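PDB 5MP7: ribose-phosphate pyrophosphokinase from Mycobacterium smegmatis, which probably transfers the pyrophosphoryl group of ATP to the 1-hydroxyl of ribose 5-phosphate, yielding the central metabolite PRPP and AMP. Local coordinates for residues A257-V262 / I280-L285. Sequence-based numbering, arbitrary orientation.
Sequences AATHGV and IVTNTL
Thr282 grips the carbonyl of Thr259 with two donors, and the two parallel strands part company here, where the first turns a corner at Thr259. Its hydroxyl OG1 gives a 2.7 Å hydrogen bond to Thr259 O, while the backbone N of Thr282 reaches the same oxygen at 3.2 Å; the two donors come from opposite faces of the carbonyl plane. The hydroxyl can do this because chi1 of 73° sets OG1 between the backbone N and the carbonyl carbon of Thr282. Before the corner the pairing is regular: Ala258 N donates to Ile280 O at 2.9 Å with an N-H...O angle of 166°, and Val281 CA lies 3.2 Å from Ala258 O in a CA-H...O contact.

Beyond the corner, side chains take over from the backbone. The Thr284 hydroxyl meets the imidazole of His260 at its edge, near the ring plane, with OG1 2.8 Å from ND1, and the two side chains cross at about a right angle. One face of the ring is covered by the methyl CG2 of its own neighbour Thr259, 3.7 Å above the centre. The other ring nitrogen, NE2, is hydrogen-bonded to Asp136 O; both nitrogens of this buried ring therefore have a partner, which fixes its rotation. The carboxylate OD2 of Asp136 bonds the Thr259 hydroxyl.

Leu285 lies against the Gly261 carbonyl, its CD1 3.5 Å from Gly261 O, and with that same methyl touches Val262 CG2 at 3.8 Å. Packing is looser at Val262 itself, which is partly exposed and rests on Asp234, predicted to bind ribose 5-phosphate. Neighbouring parallel strands 253-258 and 278-282 of the type I phosphoribosyltransferase-like domain thus diverge at their C-terminal ends, where 260-261 leaves the main sheet to pair with 232-233 beside the predicted ribose 5-phosphate site.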
# COMPACT_ATOMS: atom_id res chain seq x y z
N ALA A 257 49.84 -18.84 -46.53
CA ALA A 257 49.40 -20.21 -46.36
C ALA A 257 49.50 -20.61 -44.88
O ALA A 257 50.51 -20.41 -44.25
CB ALA A 257 50.20 -21.13 -47.22
N ALA A 258 48.43 -21.13 -44.33
CA ALA A 258 48.38 -21.57 -42.95
C ALA A 258 47.41 -22.72 -42.81
O ALA A 258 46.45 -22.80 -43.56
CB ALA A 258 47.94 -20.44 -42.03
N THR A 259 47.65 -23.61 -41.86
CA THR A 259 46.72 -24.69 -41.65
C THR A 259 45.44 -24.23 -41.00
O THR A 259 44.36 -24.59 -41.47
CB THR A 259 47.36 -25.76 -40.80
OG1 THR A 259 48.52 -26.23 -41.49
CG2 THR A 259 46.46 -26.92 -40.61
N HIS A 260 45.53 -23.49 -39.92
CA HIS A 260 44.35 -23.17 -39.15
C HIS A 260 43.90 -21.75 -39.34
O HIS A 260 44.65 -20.83 -39.05
CB HIS A 260 44.63 -23.38 -37.66
CG HIS A 260 45.20 -24.72 -37.35
ND1 HIS A 260 44.45 -25.87 -37.42
CD2 HIS A 260 46.44 -25.09 -36.95
CE1 HIS A 260 45.21 -26.91 -37.09
NE2 HIS A 260 46.42 -26.46 -36.80
N GLY A 261 42.66 -21.58 -39.79
CA GLY A 261 42.08 -20.28 -39.96
C GLY A 261 41.22 -20.06 -38.75
O GLY A 261 40.10 -20.51 -38.72
N VAL A 262 41.75 -19.36 -37.76
CA VAL A 262 40.99 -18.98 -36.57
C VAL A 262 40.24 -17.73 -36.96
O VAL A 262 39.07 -17.59 -36.68
CB VAL A 262 41.90 -18.70 -35.37
CG1 VAL A 262 41.09 -18.33 -34.15
CG2 VAL A 262 42.81 -19.90 -35.08
N ILE A 280 45.56 -19.08 -48.17
CA ILE A 280 45.17 -20.47 -48.27
C ILE A 280 45.15 -21.07 -46.88
O ILE A 280 46.13 -20.98 -46.14
CB ILE A 280 46.16 -21.24 -49.10
CG1 ILE A 280 46.36 -20.54 -50.42
CG2 ILE A 280 45.66 -22.65 -49.38
CD1 ILE A 280 47.62 -20.92 -51.14
N VAL A 281 44.01 -21.64 -46.51
CA VAL A 281 43.80 -22.30 -45.22
C VAL A 281 43.07 -23.61 -45.41
O VAL A 281 42.60 -23.90 -46.50
CB VAL A 281 43.00 -21.47 -44.20
CG1 VAL A 281 43.70 -20.18 -43.90
CG2 VAL A 281 41.62 -21.19 -44.71
N THR A 282 43.07 -24.45 -44.38
CA THR A 282 42.30 -25.69 -44.38
C THR A 282 41.08 -25.44 -43.56
O THR A 282 40.94 -24.40 -42.91
CB THR A 282 43.04 -26.91 -43.78
OG1 THR A 282 43.14 -26.78 -42.34
CG2 THR A 282 44.41 -27.03 -44.38
N ASN A 283 40.21 -26.43 -43.53
CA ASN A 283 38.98 -26.31 -42.74
C ASN A 283 39.03 -27.05 -41.39
O ASN A 283 38.06 -27.72 -41.02
CB ASN A 283 37.76 -26.72 -43.59
CG ASN A 283 37.72 -28.19 -43.88
OD1 ASN A 283 38.75 -28.86 -43.96
ND2 ASN A 283 36.54 -28.70 -44.06
N THR A 284 40.15 -27.00 -40.69
CA THR A 284 40.24 -27.61 -39.37
C THR A 284 39.29 -26.91 -38.43
O THR A 284 38.80 -27.51 -37.51
CB THR A 284 41.66 -27.52 -38.77
OG1 THR A 284 42.20 -26.22 -38.99
CG2 THR A 284 42.59 -28.58 -39.37
N LEU A 285 39.06 -25.64 -38.68
CA LEU A 285 38.07 -24.82 -38.02
C LEU A 285 37.03 -24.43 -39.02
O LEU A 285 37.32 -24.39 -40.21
CB LEU A 285 38.72 -23.54 -37.50
CG LEU A 285 39.67 -23.87 -36.35
CD1 LEU A 285 40.78 -22.87 -36.21
CD2 LEU A 285 38.93 -23.97 -35.02